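Local structure of Cg9734-pa (Drosophila melanogaster, 2BK9) at residues 59-62 and 63-67. The protein binds heme, its iron six-coordinate, and, as a member of the globin family, probably binds and carries oxygen. The protein carries 1 engineered substitution. Sequence-based numbering, arbitrary orientation. Where two conformers were deposited one is given.
With HEM (protoporphyrin IX containing Fe), chain B.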
loop_
_atom_site.group_PDB
_atom_site.type_symbol
_atom_site.label_atom_id
_atom_site.label_comp_id
_atom_site.label_asym_id
_atom_site.label_seq_id
_atom_site.Cartn_x
_atom_site.Cartn_y
_atom_site.Cartn_z
ATOM N N ARG A 59 3.346 -12.339 6.723
ATOM C CA ARG A 59 4.572 -11.919 6.038
ATOM C C ARG A 59 4.383 -11.856 4.529
ATOM O O ARG A 59 4.884 -10.948 3.894
ATOM C CB ARG A 59 5.718 -12.848 6.403
ATOM C CG ARG A 59 6.338 -12.496 7.709
ATOM C CD ARG A 59 7.785 -12.939 7.821
ATOM N NE ARG A 59 7.830 -14.375 7.659
ATOM C CZ ARG A 59 7.571 -15.248 8.628
ATOM N NH1 ARG A 59 7.281 -14.846 9.850
ATOM N NH2 ARG A 59 7.590 -16.543 8.389
ATOM N N ALA A 60 3.615 -12.795 3.987
ATOM C CA ALA A 60 3.370 -12.797 2.582
ATOM C C ALA A 60 2.583 -11.549 2.169
ATOM O O ALA A 60 2.893 -10.940 1.166
ATOM C CB ALA A 60 2.611 -14.069 2.208
ATOM N N HIS A 61 1.547 -11.188 2.923
ATOM C CA HIS A 61 0.772 -10.009 2.542
ATOM C C HIS A 61 1.571 -8.725 2.730
ATOM O O HIS A 61 1.501 -7.812 1.924
ATOM C CB HIS A 61 -0.570 -9.941 3.302
ATOM C CG HIS A 61 -1.522 -8.962 2.705
ATOM N ND1 HIS A 61 -1.610 -7.648 3.094
ATOM C CD2 HIS A 61 -2.419 -9.099 1.707
ATOM C CE1 HIS A 61 -2.513 -7.035 2.340
ATOM N NE2 HIS A 61 -3.031 -7.894 1.498
ATOM N N ALA A 62 2.331 -8.669 3.835
ATOM C CA ALA A 62 3.167 -7.525 4.084
ATOM C C ALA A 62 4.133 -7.294 2.913
ATOM O O ALA A 62 4.369 -6.175 2.452
ATOM C CB ALA A 62 3.880 -7.722 5.404
ATOM N N GLY A 63 4.752 -8.377 2.482
ATOM C CA GLY A 63 5.706 -8.347 1.379
ATOM C C GLY A 63 5.045 -7.984 0.067
ATOM O O GLY A 63 5.648 -7.252 -0.742
ATOM N N ARG A 64 3.803 -8.413 -0.153
ATOM C CA ARG A 64 3.059 -8.031 -1.337
ATOM C C ARG A 64 2.855 -6.550 -1.397
ATOM O O ARG A 64 2.952 -5.967 -2.462
ATOM C CB ARG A 64 1.701 -8.744 -1.379
ATOM C CG ARG A 64 1.794 -10.210 -1.891
ATOM C CD ARG A 64 0.543 -11.056 -1.699
ATOM N NE ARG A 64 0.662 -12.302 -2.464
ATOM C CZ ARG A 64 0.578 -13.526 -1.991
ATOM N NH1 ARG A 64 0.266 -13.775 -0.740
ATOM N NH2 ARG A 64 0.748 -14.528 -2.834
ATOM N N ILE A 65 2.494 -5.927 -0.296
ATOM C CA ILE A 65 2.276 -4.480 -0.337
ATOM C C ILE A 65 3.577 -3.801 -0.785
ATOM O O ILE A 65 3.568 -2.921 -1.630
ATOM C CB ILE A 65 1.823 -3.991 1.049
ATOM C CG1 ILE A 65 0.417 -4.497 1.365
ATOM C CG2 ILE A 65 1.881 -2.484 1.105
ATOM C CD1 ILE A 65 -0.021 -4.269 2.776
ATOM N N ILE A 66 4.694 -4.177 -0.174
ATOM C CA ILE A 66 5.978 -3.566 -0.561
ATOM C C ILE A 66 6.317 -3.824 -2.036
ATOM O O ILE A 66 6.720 -2.912 -2.755
ATOM C CB ILE A 66 7.122 -4.036 0.372
ATOM C CG1 ILE A 66 6.842 -3.627 1.823
ATOM C CG2 ILE A 66 8.440 -3.471 -0.131
ATOM C CD1 ILE A 66 6.751 -2.150 2.097
ATOM N N ARG A 67 6.144 -5.058 -2.486
ATOM C CA ARG A 67 6.516 -5.396 -3.855
ATOM C C ARG A 67 5.636 -4.727 -4.882
ATOM O O ARG A 67 6.111 -4.349 -5.945
ATOM C CB ARG A 67 6.576 -6.901 -4.018
ATOM C CG ARG A 67 7.857 -7.480 -3.336
ATOM C CD ARG A 67 8.087 -8.970 -3.556
ATOM N NE ARG A 67 7.263 -9.786 -2.668
ATOM C CZ ARG A 67 7.563 -10.062 -1.403
ATOM N NH1 ARG A 67 8.642 -9.558 -0.792
ATOM N NH2 ARG A 67 6.737 -10.830 -0.722
HETATM C CHA HEM B . -4.570 -10.783 -0.714
HETATM C CHB HEM B . -2.068 -6.974 -2.250
HETATM C CHC HEM B . -4.644 -4.235 0.675
HETATM C CHD HEM B . -6.806 -8.060 2.529
HETATM C C1A HEM B . -3.727 -9.968 -1.423
HETATM C C2A HEM B . -2.939 -10.380 -2.587
HETATM C C3A HEM B . -2.242 -9.317 -3.047
HETATM C C4A HEM B . -2.556 -8.242 -2.150
HETATM C CMA HEM B . -1.269 -9.169 -4.233
HETATM C CAA HEM B . -2.958 -11.801 -3.159
HETATM C CBA HEM B . -4.227 -12.039 -3.978
HETATM C CGA HEM B . -4.213 -13.490 -4.383
HETATM O O1A HEM B . -4.568 -14.372 -3.546
HETATM O O2A HEM B . -3.859 -13.769 -5.541
HETATM C C1B HEM B . -2.510 -5.881 -1.543
HETATM C C2B HEM B . -2.096 -4.532 -1.807
HETATM C C3B HEM B . -2.826 -3.760 -0.980
HETATM C C4B HEM B . -3.728 -4.600 -0.251
HETATM C CMB HEM B . -1.041 -4.141 -2.804
HETATM C CAB HEM B . -2.857 -2.283 -0.887
HETATM C CBB HEM B . -1.830 -1.477 -1.085
HETATM C C1C HEM B . -5.466 -5.007 1.435
HETATM C C2C HEM B . -6.430 -4.549 2.430
HETATM C C3C HEM B . -6.991 -5.616 2.997
HETATM C C4C HEM B . -6.431 -6.772 2.345
HETATM C CMC HEM B . -6.719 -3.077 2.719
HETATM C CAC HEM B . -8.021 -5.568 4.093
HETATM C CBC HEM B . -8.243 -6.471 5.025
HETATM C C1D HEM B . -6.387 -9.148 1.838
HETATM C C2D HEM B . -6.887 -10.447 1.998
HETATM C C3D HEM B . -6.221 -11.271 1.050
HETATM C C4D HEM B . -5.350 -10.378 0.333
HETATM C CMD HEM B . -7.901 -10.897 3.034
HETATM C CAD HEM B . -6.441 -12.748 0.856
HETATM C CBD HEM B . -5.641 -13.562 1.824
HETATM C CGD HEM B . -5.849 -15.038 1.685
HETATM O O1D HEM B . -5.354 -15.804 2.545
HETATM O O2D HEM B . -6.512 -15.468 0.705
HETATM N NA HEM B . -3.498 -8.651 -1.201
HETATM N NB HEM B . -3.520 -5.915 -0.574
HETATM N NC HEM B . -5.492 -6.377 1.401
HETATM N ND HEM B . -5.464 -9.116 0.815
HETATM FE FE HEM B . -4.468 -7.541 0.123
HETATM O O HOH W 1 7.324 -11.784 1.731
HETATM O O HOH W 2 4.530 -12.175 -0.753
#
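His61 and Ile65, one turn apart on helix 56-75, meet on its heme side: the Ile65 CD1 methyl lies 3.7 Å from His61 ND1, oblique to the imidazole ring. With CG anti to its backbone N (chi1 -166°), the histidine reaches out from the helix and binds the heme iron through NE2 at 2.0 Å; His96 supplies the other axial ligand, giving the bis-histidyl, six-coordinate heme of this globin. Were Ile65 an alanine, the contact beside the imidazole would probably be lost and the ring less firmly held in its rotation. Arg64, extended from CG to NE, runs along the porphyrin, its CD 3.5 Å from HEM C3A. Its guanidinium has heme CAA over one face, while NH1 comes 3.8 Å from Ala60 CB. Backbone i to i+4 bonds join the two turns: Gly63 N to Arg59 O at 2.9 Å, Arg64 N to Ala60 O, Ile65 N to His61 O, and a weak one from Ile66 N to Ala62 O. Two waters at the edge of the Arg67 guanidinium accept from NH2; one donates to Ala60 O (2.8 Å), the other weakly to Arg59 O. The guanidinium folds back over Gly63 O; a CB on Gly63 would clash with NH2. In this distal (E) helix of the globin fold, His61 touches Leu28 of helix 20-34, and Ile66 packs against Ile27 there and Trp13 of helix 3-17.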